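Local coordinates for Alpha/beta hydrolase (Novosphingobium aromaticivorans, PDB 3BWX), which probably acts as a hydrolase of the alpha/beta hydrolase fold, though its substrate is not established, and also binds calcium ions, at residues F20-D26 against G54-C60; Y83-E88 against L110-L114; P119-A125 against A224-R228; V130-V134 against M218-F222; R234-I240 against R262-P267. The protein carries 1 engineered substitution. One frame throughout, in Å; residues are numbered along the deposited sequence.

Overall arrangement
From the N terminus, contact 1 closes first, pairing two antiparallel strands near one end of the main mixed sheet. Contact 2 then joins helices 80-94 and 106-117. Contact 3 closes a much longer loop, from the start of strand 122-128 to the turn after helix 219-225, and contact 4 lies wholly within that span, tying the loop after the same strand to the start of the same helix. Contact 5 follows, joining the loops after strands 230-235 and 255-260. None cross. In space, Glu88 of contact 2 forms a salt bridge with Arg121 of contact 3, Met112 packs on Phe222 of contact 4, and Val134 touches Ile240 of contact 5.

Contact 1. Residues F20-D26 against G54-C60; sequences FRAYEGD and GDWRVLC
Arg21 to Tyr23 and Val58 to Cys60 pair as antiparallel strands in the mixed sheet of the alpha/beta hydrolase fold, where strand 17-23 runs antiparallel to 58-61, which borders the parallel core. Arg21-Cys60 and Tyr23-Val58 are hydrogen-bonded pairs, with Tyr23 N reaching Val58 O at 2.7 Å; Ala22-Leu59 between them is a non-hydrogen-bonded pair. Beyond the strands, Gly54 N donates to Glu24 O, and Asp26 N to Gly54 O at 2.9 Å. Gly25 suits this squeeze because a beta carbon would run into Trp56 O.

Arg57 lies along the glycine. Its chain bends at chi3 (-77°) after CG has passed 3.2 Å from Gly25 O; NE makes a weak bond to Asp26 O, while NH2 donates to Arg29 O. Replacing Arg57 with an alanine would probably leave Arg29 O without this donor and strip the aliphatic cover from Gly25. A water accepts from Arg57 N and lies 2.8 Å from Asp26 O, linking the two backbones.

Phe20 and Leu59 run side by side, the ring's CE2 3.7 Å from Leu59 CD2. On the face carrying Tyr23, Val58 and Cys60, helix 46-52 packs through Ala49. The carbonyl oxygen of Val58 sits at the edge of the Tyr23 ring, and Cys60 SG approaches that ring obliquely, 3.9 Å from Tyr23 CE1.

Contact 2. Residues Y83-E88 against L110-L114; sequences YLQDLE and LTMLL
The helical segments carrying Leu84 and Leu110 cross at -59°, their axes 10.2 Å apart at closest approach, and the nearest alpha carbons are those same two residues, 6.2 Å apart. Helices 80-94 and 106-117 lie together against the sheet of the alpha/beta hydrolase fold, where Leu87 and Leu114 both also touch Leu35 of strand 32-35.

Leucines fill the space between the axes. Leu110 points at the partner helix and splits its two methyls: CD1 lies 3.9 Å from Tyr83 CB and also meets Leu87 CD1, whereas CD2 rests by Leu84 N and CB. Leu84 reaches across because CG stands opposite the backbone N (chi1 173°). From there its CD2 comes 3.8 Å from Leu113 CB, the two side chains crossing nearly at right angles, and its CD1 slides past Leu114 to lie 3.6 Å from Leu114 CD2. That same methyl of Leu114 also touches the carboxylate of Glu88, at 3.5 Å from OE2. Leucine suits these places, since its forked end can touch two neighbours at once.

The polar ends find their partners outside the two segments: Tyr83 OH bonds to Arg66, and Glu88 OE2 forms a salt bridge with Arg121 NH1, which also bonds Leu114 O and so links the two helices. No hydrogen bond passes directly between the segments, which implies that their own contact rests on the fit of branched apolar groups.

Contact 3. Residues P119-A125 against A224-R228; sequences PARIAAA and ALATR
Ile122 and Arg228 meet where strand 122-128 begins and where the chain leaving helix 219-225 turns toward strand 230-235, the parallel neighbour of 122-128. The Arg228 guanidinium grips one oxygen side-on: NE donates to Ile122 O at 2.8 Å and NH2 to the same atom at 3.0 Å, with the oxygen in the guanidinium plane. The NE bond runs nearly along the C=O axis. Bends at chi2 and chi3 (-62° and -55°) fold the arginine back over the 3-10 turn, bringing its CD to 3.2 Å from Pro119 O. A long, flexible arginine suits a site that needs both an apolar stem, here against Ile122, and a two-pronged donor.

Deeper in, Leu225 CD1 packs on Ala125 CB at 3.7 Å and on Ile122 CG2, the small alanine letting the leucine come close to the strand. Pro119 touches Ala224, and Ala224 O accepts from Thr227 N and, at 2.7 Å, from Thr227 OG1. These bonds lie beside the Leu225-Arg228 type I turn, which Arg228 N closes on Leu225 O. The whole is a strand-helix-strand connection with a long helical excursion between strand 122-128 and helix 219-225, the place where alpha/beta hydrolases commonly insert a cap.

Contact 4. Residues V130-V134 against M218-F222; sequences VGPEV and MWPLF
Pro132 sets its CG over one face of Trp219: CG sits 3.3 Å from the centroid of the six-membered ring and only 8° off the normal, a CH-pi contact over the middle of that face. Proline suits the spot, as its compact ring offers C-H groups on a stiff frame. The same CG comes 3.8 Å from Phe222 CB, while Pro132 CB rests on Met218 CB, also at 3.8 Å. At the indole rim, Trp219 NE1 donates to Glu133 OE2 (3.1 Å, 162°). The carboxylate stands almost upright to the ring, so this N-H stays in the indole plane yet meets the oxygen from above the carboxylate. An alanine in place of Trp219 would probably leave Glu133 OE2 without this donor and bare one flank of Pro132.

The contact joins the loop after strand 122-128 of the alpha/beta hydrolase sheet to the first turn of helix 219-225. A water accepts from Met218 N at 2.9 Å and lies unusually close to Pro132 O, adding a polar link beside the apolar one. Met218, a selenomethionine, bends at chi3 and brings CE to 3.5 Å from Pro132 O and 4.0 Å from Val134 CG2.

Farther out, Thr245 OG1 bonds to Glu133 OE1 and so helps set the carboxylate's turn. Met249 of helix 243-250 touches Pro132, Trp219 and Phe222, and Asp217 OD1 bonds to Trp219 N.

Contact 5. Residues R234-I240 against R262-P267; sequences RGETSDI and RIGHAP
Ser238 OG, which rests against His265 CB, is gripped from several sides: it hydrogen-bonds to Asp129 OD2, accepts from Ile240 N at 3.1 Å in an ST turn, and has Leu241 N as a further partner. Ser238 is well placed to hold both Asp129 and the backbone of Ile240. Asp129 OD2 also bonds His265 ND1, and His265 NE2 lies close to Ser105 OG in the GxSxG pattern of a nucleophile elbow, consistent with the serine-histidine-acid catalytic triad of alpha/beta hydrolases. The histidine ring is sandwiched: Ile240 CG1 stands 3.6 Å from its centroid, nearly over the centre of one face, and Ala266 CB lies above the rim of the other, after a cis peptide bond. With CG opposite the backbone N (chi1 -177°), His265 extends toward this isoleucine, whose branched carbons can span the ring.

Glycine suits position Gly235, since a beta carbon there would strike Gly264 O. Nearer the surface the two loops are stitched by backbone donors. Thr237, in the type I turn from Gly235 to Ser238, donates its N to Ile263 O almost straight (3.0 Å, 174°). A water accepts from both Asp239 N and His265 N. The extended Glu236 side chain takes Arg262 N on OE1 at 2.9 Å.

Contact 1. Residues F20-D26 against G54-C60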
# COMPACT_ATOMS: atom_id res chain seq x y z
N PHE A 20 -10.00 9.31 2.41
CA PHE A 20 -8.55 9.52 2.56
C PHE A 20 -8.26 10.37 3.77
O PHE A 20 -9.05 11.28 4.11
CB PHE A 20 -7.81 10.11 1.32
CG PHE A 20 -8.23 11.48 0.88
CD1 PHE A 20 -9.44 11.70 0.20
CD2 PHE A 20 -7.39 12.56 1.08
CE1 PHE A 20 -9.75 12.99 -0.23
CE2 PHE A 20 -7.72 13.82 0.60
CZ PHE A 20 -8.88 14.01 -0.01
N ARG A 21 -7.14 10.04 4.42
CA ARG A 21 -6.59 10.92 5.45
C ARG A 21 -5.74 11.95 4.78
O ARG A 21 -4.96 11.60 3.89
CB ARG A 21 -5.77 10.21 6.48
CG ARG A 21 -6.57 9.20 7.33
CD ARG A 21 -5.69 8.52 8.41
NE ARG A 21 -6.48 7.82 9.42
CZ ARG A 21 -5.94 7.17 10.44
NH1 ARG A 21 -4.65 7.10 10.55
NH2 ARG A 21 -6.72 6.61 11.36
N ALA A 22 -5.90 13.21 5.15
CA ALA A 22 -5.09 14.29 4.57
C ALA A 22 -4.27 14.94 5.67
O ALA A 22 -4.80 15.33 6.73
CB ALA A 22 -5.99 15.34 3.88
N TYR A 23 -2.97 15.03 5.45
CA TYR A 23 -2.05 15.67 6.38
C TYR A 23 -1.55 16.92 5.73
O TYR A 23 -1.04 16.92 4.62
CB TYR A 23 -0.87 14.77 6.70
CG TYR A 23 -1.22 13.44 7.36
CD1 TYR A 23 -1.83 12.41 6.63
CD2 TYR A 23 -0.97 13.19 8.70
CE1 TYR A 23 -2.13 11.19 7.21
CE2 TYR A 23 -1.25 11.97 9.27
CZ TYR A 23 -1.87 10.97 8.53
OH TYR A 23 -2.12 9.77 9.13
N GLU A 24 -1.66 18.02 6.44
CA GLU A 24 -1.32 19.32 5.90
C GLU A 24 0.20 19.47 5.82
O GLU A 24 0.95 18.89 6.61
CB GLU A 24 -1.94 20.43 6.75
CG GLU A 24 -1.81 21.80 6.12
CD GLU A 24 -2.52 21.90 4.76
OE1 GLU A 24 -1.92 21.51 3.70
OE2 GLU A 24 -3.70 22.36 4.78
N GLY A 25 0.63 20.24 4.84
CA GLY A 25 2.04 20.52 4.67
C GLY A 25 2.30 21.50 3.55
O GLY A 25 1.39 22.13 3.02
N ASP A 26 3.58 21.55 3.19
CA ASP A 26 4.15 22.51 2.25
C ASP A 26 3.43 22.46 0.90
O ASP A 26 3.58 21.51 0.13
CB ASP A 26 5.64 22.18 2.12
CG ASP A 26 6.44 23.21 1.31
OD1 ASP A 26 5.86 24.10 0.66
OD2 ASP A 26 7.68 23.07 1.34
N GLY A 54 3.81 18.34 7.26
CA GLY A 54 4.35 19.68 7.43
C GLY A 54 5.37 19.90 6.36
O GLY A 54 5.22 20.78 5.51
N ASP A 55 6.43 19.10 6.38
CA ASP A 55 7.40 19.15 5.29
C ASP A 55 6.78 18.79 3.95
O ASP A 55 7.19 19.26 2.92
CB ASP A 55 8.56 18.20 5.55
CG ASP A 55 9.44 18.66 6.70
OD1 ASP A 55 9.45 19.84 7.07
OD2 ASP A 55 10.15 17.80 7.23
N TRP A 56 5.78 17.94 3.99
CA TRP A 56 4.99 17.50 2.86
C TRP A 56 3.49 17.40 3.19
O TRP A 56 3.09 17.06 4.32
CB TRP A 56 5.43 16.07 2.44
CG TRP A 56 6.86 16.00 2.03
CD1 TRP A 56 7.90 15.83 2.85
CD2 TRP A 56 7.42 16.22 0.71
NE1 TRP A 56 9.08 15.88 2.16
CE2 TRP A 56 8.81 16.13 0.84
CE3 TRP A 56 6.87 16.43 -0.58
CZ2 TRP A 56 9.66 16.26 -0.26
CZ3 TRP A 56 7.74 16.56 -1.68
CH2 TRP A 56 9.10 16.48 -1.49
N ARG A 57 2.68 17.73 2.20
CA ARG A 57 1.27 17.34 2.26
C ARG A 57 1.20 15.84 2.01
O ARG A 57 1.87 15.34 1.11
CB ARG A 57 0.43 18.03 1.20
CG ARG A 57 0.43 19.54 1.37
CD ARG A 57 -0.31 20.20 0.20
NE ARG A 57 0.53 20.22 -0.99
CZ ARG A 57 0.08 20.36 -2.23
NH1 ARG A 57 -1.22 20.44 -2.49
NH2 ARG A 57 0.95 20.43 -3.23
N VAL A 58 0.34 15.13 2.72
CA VAL A 58 0.30 13.69 2.56
C VAL A 58 -1.16 13.26 2.46
O VAL A 58 -1.98 13.67 3.29
CB VAL A 58 0.96 12.92 3.74
CG1 VAL A 58 1.04 11.41 3.43
CG2 VAL A 58 2.36 13.42 4.12
N LEU A 59 -1.46 12.48 1.42
CA LEU A 59 -2.80 11.91 1.20
C LEU A 59 -2.70 10.39 1.34
O LEU A 59 -1.88 9.75 0.64
CB LEU A 59 -3.31 12.20 -0.21
CG LEU A 59 -3.87 13.57 -0.56
CD1 LEU A 59 -2.71 14.45 -0.81
CD2 LEU A 59 -4.85 13.53 -1.77
N CYS A 60 -3.59 9.81 2.16
CA CYS A 60 -3.60 8.37 2.44
C CYS A 60 -4.98 7.83 2.15
O CYS A 60 -5.82 7.70 3.05
CB CYS A 60 -3.22 8.08 3.87
SG CYS A 60 -1.57 8.62 4.31
O HOH W 1 3.62 18.75 -0.26
O HOH W 2 8.81 21.49 3.15

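Contact 2. Residues Y83-E88 against L110-L114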
# COMPACT_ATOMS: atom_id res chain seq x y z
N TYR A 83 -9.79 0.17 -8.95
CA TYR A 83 -9.05 1.00 -8.02
C TYR A 83 -8.28 2.08 -8.76
O TYR A 83 -8.21 3.21 -8.27
CB TYR A 83 -8.11 0.17 -7.19
CG TYR A 83 -8.74 -1.07 -6.61
CD1 TYR A 83 -10.02 -1.05 -6.11
CD2 TYR A 83 -7.98 -2.27 -6.44
CE1 TYR A 83 -10.59 -2.20 -5.56
CE2 TYR A 83 -8.55 -3.43 -5.92
CZ TYR A 83 -9.86 -3.39 -5.48
OH TYR A 83 -10.43 -4.53 -4.98
N LEU A 84 -7.71 1.75 -9.91
CA LEU A 84 -6.98 2.75 -10.71
C LEU A 84 -7.94 3.90 -11.12
O LEU A 84 -7.60 5.08 -10.97
CB LEU A 84 -6.36 2.10 -11.95
CG LEU A 84 -5.71 3.03 -12.97
CD1 LEU A 84 -4.54 3.72 -12.33
CD2 LEU A 84 -5.22 2.17 -14.16
N GLN A 85 -9.14 3.54 -11.63
CA GLN A 85 -10.13 4.55 -11.98
C GLN A 85 -10.52 5.42 -10.78
O GLN A 85 -10.66 6.61 -10.88
CB GLN A 85 -11.39 3.94 -12.62
CG GLN A 85 -12.41 5.02 -13.10
CD GLN A 85 -13.86 4.49 -13.39
OE1 GLN A 85 -14.71 4.31 -12.48
NE2 GLN A 85 -14.15 4.28 -14.68
N ASP A 86 -10.68 4.79 -9.61
CA ASP A 86 -11.06 5.51 -8.43
C ASP A 86 -9.93 6.48 -8.04
O ASP A 86 -10.21 7.56 -7.57
CB ASP A 86 -11.36 4.52 -7.28
CG ASP A 86 -12.57 3.65 -7.52
OD1 ASP A 86 -13.44 3.98 -8.37
OD2 ASP A 86 -12.71 2.67 -6.78
N LEU A 87 -8.69 6.07 -8.21
CA LEU A 87 -7.59 6.99 -7.89
C LEU A 87 -7.53 8.16 -8.91
O LEU A 87 -7.23 9.29 -8.54
CB LEU A 87 -6.27 6.27 -7.88
CG LEU A 87 -6.03 5.40 -6.62
CD1 LEU A 87 -4.95 4.35 -6.90
CD2 LEU A 87 -5.77 6.25 -5.40
N GLU A 88 -7.77 7.86 -10.21
CA GLU A 88 -7.88 8.95 -11.18
C GLU A 88 -8.98 9.93 -10.76
O GLU A 88 -8.83 11.16 -10.90
CB GLU A 88 -8.12 8.41 -12.59
CG GLU A 88 -6.98 7.62 -13.16
CD GLU A 88 -5.75 8.45 -13.54
OE1 GLU A 88 -5.70 9.67 -13.28
OE2 GLU A 88 -4.78 7.86 -14.05
N LEU A 110 -0.48 -0.16 -8.62
CA LEU A 110 -1.32 1.00 -8.98
C LEU A 110 -0.45 2.22 -9.30
O LEU A 110 -0.77 3.05 -10.15
CB LEU A 110 -2.27 1.29 -7.83
CG LEU A 110 -3.39 0.21 -7.72
CD1 LEU A 110 -4.32 0.42 -6.51
CD2 LEU A 110 -4.22 0.10 -9.01
N THR A 111 0.66 2.34 -8.58
CA THR A 111 1.60 3.42 -8.85
C THR A 111 2.20 3.30 -10.28
O THR A 111 2.26 4.26 -11.02
CB THR A 111 2.75 3.41 -7.82
OG1 THR A 111 2.24 3.73 -6.53
CG2 THR A 111 3.84 4.45 -8.19
N MSE A 112 2.54 2.09 -10.69
CA MSE A 112 3.00 1.88 -12.07
C MSE A 112 1.92 2.21 -13.11
O MSE A 112 2.18 2.88 -14.11
CB MSE A 112 3.53 0.46 -12.24
CG MSE A 112 4.77 0.17 -11.45
SE MSE A 112 5.43 -1.70 -11.70
CE MSE A 112 5.54 -2.29 -9.89
N LEU A 113 0.68 1.84 -12.80
CA LEU A 113 -0.45 2.06 -13.67
C LEU A 113 -0.76 3.57 -13.79
O LEU A 113 -1.01 4.10 -14.88
CB LEU A 113 -1.64 1.23 -13.18
CG LEU A 113 -1.47 -0.26 -13.49
CD1 LEU A 113 -2.51 -1.02 -12.67
CD2 LEU A 113 -1.56 -0.54 -15.03
N LEU A 114 -0.68 4.28 -12.67
CA LEU A 114 -0.86 5.75 -12.69
C LEU A 114 0.26 6.39 -13.51
O LEU A 114 -0.02 7.31 -14.30
CB LEU A 114 -0.84 6.34 -11.30
CG LEU A 114 -2.07 6.09 -10.48
CD1 LEU A 114 -1.81 6.45 -9.00
CD2 LEU A 114 -3.29 6.84 -11.01

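Contact 3. Residues P119-A125 against A224-R228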
# COMPACT_ATOMS: atom_id res chain seq x y z
N PRO A 119 4.09 9.59 -17.40
CA PRO A 119 5.07 9.53 -16.33
C PRO A 119 5.52 10.85 -15.77
O PRO A 119 5.92 10.91 -14.61
CB PRO A 119 6.26 8.77 -16.96
CG PRO A 119 5.59 7.96 -18.05
CD PRO A 119 4.50 8.83 -18.60
N ALA A 120 5.39 11.95 -16.52
CA ALA A 120 5.83 13.23 -16.00
C ALA A 120 4.98 13.68 -14.82
O ALA A 120 5.39 14.56 -14.06
CB ALA A 120 5.78 14.29 -17.09
N ARG A 121 3.80 13.09 -14.63
CA ARG A 121 2.96 13.43 -13.50
C ARG A 121 3.58 12.97 -12.16
O ARG A 121 3.16 13.41 -11.08
CB ARG A 121 1.55 12.80 -13.65
CG ARG A 121 1.51 11.30 -13.27
CD ARG A 121 0.32 10.51 -13.78
NE ARG A 121 -0.94 11.07 -13.38
CZ ARG A 121 -2.13 10.45 -13.45
NH1 ARG A 121 -2.27 9.19 -13.84
NH2 ARG A 121 -3.22 11.13 -13.10
N ILE A 122 4.53 12.03 -12.22
CA ILE A 122 5.14 11.45 -11.03
C ILE A 122 6.37 12.27 -10.74
O ILE A 122 7.35 12.25 -11.48
CB ILE A 122 5.57 9.97 -11.26
CG1 ILE A 122 4.35 9.09 -11.58
CG2 ILE A 122 6.38 9.43 -10.06
CD1 ILE A 122 3.32 8.95 -10.45
N ALA A 123 6.35 13.02 -9.64
CA ALA A 123 7.53 13.78 -9.21
C ALA A 123 8.66 12.85 -8.76
O ALA A 123 9.81 13.11 -9.04
CB ALA A 123 7.13 14.78 -8.11
N ALA A 124 8.27 11.80 -8.06
CA ALA A 124 9.16 10.74 -7.61
C ALA A 124 8.28 9.62 -7.08
O ALA A 124 7.07 9.83 -6.83
CB ALA A 124 10.13 11.27 -6.53
N ALA A 125 8.85 8.43 -6.87
CA ALA A 125 8.07 7.31 -6.42
C ALA A 125 8.91 6.34 -5.57
O ALA A 125 10.13 6.25 -5.67
CB ALA A 125 7.42 6.56 -7.58
N ALA A 224 8.49 2.57 -17.44
CA ALA A 224 7.98 3.92 -17.57
C ALA A 224 8.09 4.66 -16.24
O ALA A 224 8.49 5.81 -16.20
CB ALA A 224 6.53 3.91 -18.09
N LEU A 225 7.72 3.98 -15.15
CA LEU A 225 7.93 4.56 -13.82
C LEU A 225 9.39 4.91 -13.52
O LEU A 225 9.69 5.96 -12.94
CB LEU A 225 7.38 3.63 -12.71
CG LEU A 225 7.42 4.12 -11.26
CD1 LEU A 225 6.62 5.43 -11.03
CD2 LEU A 225 6.89 3.05 -10.33
N ALA A 226 10.30 4.00 -13.89
CA ALA A 226 11.72 4.18 -13.67
C ALA A 226 12.38 5.28 -14.47
O ALA A 226 13.56 5.57 -14.25
CB ALA A 226 12.44 2.87 -13.93
N THR A 227 11.67 5.88 -15.43
CA THR A 227 12.13 7.14 -16.00
C THR A 227 12.06 8.36 -15.06
O THR A 227 12.58 9.45 -15.40
CB THR A 227 11.40 7.51 -17.34
OG1 THR A 227 10.04 7.87 -17.06
CG2 THR A 227 11.44 6.35 -18.35
N ARG A 228 11.41 8.20 -13.90
CA ARG A 228 11.24 9.24 -12.91
C ARG A 228 12.08 8.79 -11.71
O ARG A 228 12.36 7.59 -11.60
CB ARG A 228 9.76 9.36 -12.53
CG ARG A 228 8.83 9.46 -13.78
CD ARG A 228 9.11 10.70 -14.63
NE ARG A 228 9.02 11.83 -13.74
CZ ARG A 228 9.94 12.76 -13.55
NH1 ARG A 228 11.03 12.81 -14.31
NH2 ARG A 228 9.75 13.66 -12.61

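Contact 4. Residues V130-V134 against M218-F222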
# COMPACT_ATOMS: atom_id res chain seq x y z
N VAL A 130 7.36 -4.64 -4.19
CA VAL A 130 6.63 -5.12 -5.32
C VAL A 130 7.39 -4.72 -6.57
O VAL A 130 8.07 -3.69 -6.60
CB VAL A 130 5.20 -4.61 -5.32
CG1 VAL A 130 5.14 -3.09 -5.42
CG2 VAL A 130 4.39 -5.36 -6.36
N GLY A 131 7.28 -5.55 -7.59
CA GLY A 131 7.93 -5.32 -8.87
C GLY A 131 7.16 -5.96 -10.02
O GLY A 131 6.12 -6.55 -9.82
N PRO A 132 7.67 -5.80 -11.26
CA PRO A 132 6.98 -6.31 -12.44
C PRO A 132 7.03 -7.83 -12.59
O PRO A 132 6.49 -8.35 -13.56
CB PRO A 132 7.72 -5.64 -13.58
CG PRO A 132 9.14 -5.42 -13.04
CD PRO A 132 8.93 -5.10 -11.60
N GLU A 133 7.72 -8.51 -11.69
CA GLU A 133 7.69 -9.98 -11.58
C GLU A 133 7.31 -10.25 -10.15
O GLU A 133 7.99 -9.79 -9.22
CB GLU A 133 9.05 -10.62 -11.88
CG GLU A 133 9.47 -10.46 -13.34
CD GLU A 133 10.93 -10.83 -13.64
OE1 GLU A 133 11.84 -10.73 -12.76
OE2 GLU A 133 11.18 -11.18 -14.82
N VAL A 134 6.22 -11.00 -9.97
CA VAL A 134 5.69 -11.32 -8.66
C VAL A 134 5.88 -12.82 -8.39
O VAL A 134 5.50 -13.64 -9.23
CB VAL A 134 4.22 -10.91 -8.60
CG1 VAL A 134 3.64 -11.20 -7.24
CG2 VAL A 134 4.10 -9.44 -8.96
N MSE A 218 4.71 -6.92 -17.18
CA MSE A 218 4.73 -5.63 -16.45
C MSE A 218 6.04 -4.88 -16.46
O MSE A 218 6.09 -3.75 -15.97
CB MSE A 218 4.25 -5.81 -15.02
CG MSE A 218 2.81 -6.28 -15.00
SE MSE A 218 2.15 -6.27 -13.22
CE MSE A 218 3.21 -7.74 -12.50
N TRP A 219 7.06 -5.44 -17.08
CA TRP A 219 8.30 -4.68 -17.23
C TRP A 219 8.12 -3.31 -17.90
O TRP A 219 8.73 -2.34 -17.46
CB TRP A 219 9.34 -5.54 -17.92
CG TRP A 219 9.97 -6.48 -16.96
CD1 TRP A 219 9.76 -7.82 -16.88
CD2 TRP A 219 10.88 -6.15 -15.91
NE1 TRP A 219 10.50 -8.35 -15.86
CE2 TRP A 219 11.21 -7.34 -15.25
CE3 TRP A 219 11.47 -4.97 -15.50
CZ2 TRP A 219 12.11 -7.38 -14.17
CZ3 TRP A 219 12.36 -4.99 -14.43
CH2 TRP A 219 12.68 -6.19 -13.79
N PRO A 220 7.28 -3.22 -18.96
CA PRO A 220 7.04 -1.90 -19.56
C PRO A 220 6.45 -0.88 -18.61
O PRO A 220 6.80 0.28 -18.69
CB PRO A 220 6.03 -2.23 -20.68
CG PRO A 220 6.39 -3.61 -21.08
CD PRO A 220 6.64 -4.28 -19.75
N LEU A 221 5.59 -1.31 -17.69
CA LEU A 221 5.00 -0.41 -16.70
C LEU A 221 6.10 0.03 -15.69
O LEU A 221 6.20 1.19 -15.31
CB LEU A 221 3.82 -1.07 -15.98
CG LEU A 221 2.64 -1.49 -16.85
CD1 LEU A 221 1.69 -2.30 -15.99
CD2 LEU A 221 1.92 -0.28 -17.39
N PHE A 222 6.93 -0.90 -15.28
CA PHE A 222 8.03 -0.54 -14.40
C PHE A 222 8.95 0.45 -15.07
O PHE A 222 9.36 1.47 -14.52
CB PHE A 222 8.82 -1.80 -13.98
CG PHE A 222 10.10 -1.46 -13.27
CD1 PHE A 222 10.11 -1.07 -11.93
CD2 PHE A 222 11.30 -1.43 -13.96
CE1 PHE A 222 11.27 -0.63 -11.32
CE2 PHE A 222 12.45 -0.98 -13.34
CZ PHE A 222 12.45 -0.62 -12.03
O HOH W 3 5.48 -9.30 -15.68

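Contact 5. Residues R234-I240 against R262-P267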
# COMPACT_ATOMS: atom_id res chain seq x y z
N ARG A 234 12.88 -3.49 -0.62
CA ARG A 234 12.65 -4.92 -0.67
C ARG A 234 12.92 -5.50 0.72
O ARG A 234 13.97 -5.21 1.32
CB ARG A 234 13.60 -5.60 -1.69
CG ARG A 234 13.36 -7.07 -1.76
CD ARG A 234 14.29 -7.82 -2.66
NE ARG A 234 13.91 -9.21 -2.47
CZ ARG A 234 14.51 -10.12 -1.70
NH1 ARG A 234 15.70 -9.89 -1.13
NH2 ARG A 234 13.95 -11.30 -1.55
N GLY A 235 12.02 -6.36 1.20
CA GLY A 235 12.34 -7.18 2.35
C GLY A 235 13.32 -8.28 1.97
O GLY A 235 13.06 -9.00 1.01
N GLU A 236 14.40 -8.45 2.75
CA GLU A 236 15.43 -9.44 2.45
C GLU A 236 14.85 -10.82 2.16
O GLU A 236 15.34 -11.54 1.27
CB GLU A 236 16.37 -9.53 3.63
CG GLU A 236 17.55 -10.49 3.39
CD GLU A 236 18.59 -10.36 4.47
OE1 GLU A 236 18.20 -10.48 5.65
OE2 GLU A 236 19.76 -10.14 4.12
N THR A 237 13.80 -11.20 2.88
CA THR A 237 13.20 -12.52 2.77
C THR A 237 11.86 -12.54 2.01
O THR A 237 11.11 -13.52 2.07
CB THR A 237 13.03 -13.19 4.15
OG1 THR A 237 11.94 -12.59 4.86
CG2 THR A 237 14.29 -13.04 4.97
N SER A 238 11.58 -11.48 1.26
CA SER A 238 10.29 -11.34 0.61
C SER A 238 9.97 -12.52 -0.28
O SER A 238 10.82 -12.90 -1.10
CB SER A 238 10.30 -10.11 -0.26
OG SER A 238 9.07 -10.02 -0.95
N ASP A 239 8.76 -13.05 -0.08
CA ASP A 239 8.18 -14.09 -0.96
C ASP A 239 7.39 -13.51 -2.15
O ASP A 239 6.68 -14.26 -2.85
CB ASP A 239 7.35 -15.12 -0.16
CG ASP A 239 6.05 -14.57 0.41
OD1 ASP A 239 5.70 -13.36 0.26
OD2 ASP A 239 5.33 -15.40 1.01
N ILE A 240 7.50 -12.21 -2.40
CA ILE A 240 6.72 -11.50 -3.43
C ILE A 240 7.69 -10.90 -4.43
O ILE A 240 7.51 -11.01 -5.62
CB ILE A 240 5.77 -10.45 -2.82
CG1 ILE A 240 4.54 -11.13 -2.21
CG2 ILE A 240 5.34 -9.36 -3.89
CD1 ILE A 240 3.38 -11.41 -3.21
N ARG A 262 16.32 -9.06 7.39
CA ARG A 262 15.54 -9.95 8.26
C ARG A 262 14.02 -9.70 8.24
O ARG A 262 13.33 -10.05 9.19
CB ARG A 262 16.05 -9.88 9.71
CG ARG A 262 17.53 -10.16 9.77
CD ARG A 262 18.04 -10.86 11.03
NE ARG A 262 17.07 -11.38 12.00
CZ ARG A 262 16.78 -12.68 12.16
NH1 ARG A 262 17.38 -13.61 11.43
NH2 ARG A 262 15.91 -13.06 13.07
N ILE A 263 13.51 -9.09 7.18
CA ILE A 263 12.09 -8.97 7.06
C ILE A 263 11.67 -9.32 5.65
O ILE A 263 12.45 -9.23 4.71
CB ILE A 263 11.53 -7.57 7.49
CG1 ILE A 263 11.93 -6.48 6.52
CG2 ILE A 263 11.91 -7.15 8.92
CD1 ILE A 263 11.31 -5.12 6.90
N GLY A 264 10.40 -9.70 5.53
CA GLY A 264 9.87 -10.21 4.28
C GLY A 264 8.92 -9.22 3.66
O GLY A 264 9.17 -8.00 3.70
N HIS A 265 7.86 -9.76 3.07
CA HIS A 265 6.84 -8.95 2.41
C HIS A 265 5.85 -8.41 3.42
O HIS A 265 5.10 -9.17 3.99
CB HIS A 265 6.08 -9.75 1.36
CG HIS A 265 5.09 -8.93 0.61
ND1 HIS A 265 5.45 -8.06 -0.41
CD2 HIS A 265 3.74 -8.84 0.73
CE1 HIS A 265 4.34 -7.50 -0.89
NE2 HIS A 265 3.30 -7.95 -0.21
N ALA A 266 5.76 -7.10 3.66
CA ALA A 266 6.59 -5.98 3.16
C ALA A 266 7.18 -5.18 4.35
O ALA A 266 6.65 -5.20 5.47
CB ALA A 266 5.73 -5.07 2.29
N PRO A 267 8.27 -4.41 4.09
CA PRO A 267 8.69 -3.39 5.05
C PRO A 267 7.49 -2.53 5.48
O PRO A 267 6.59 -2.25 4.69
CB PRO A 267 9.71 -2.57 4.27
CG PRO A 267 10.30 -3.59 3.31
CD PRO A 267 9.12 -4.39 2.89
O HOH W 4 12.25 -12.49 7.62
O HOH W 5 7.65 -12.61 2.77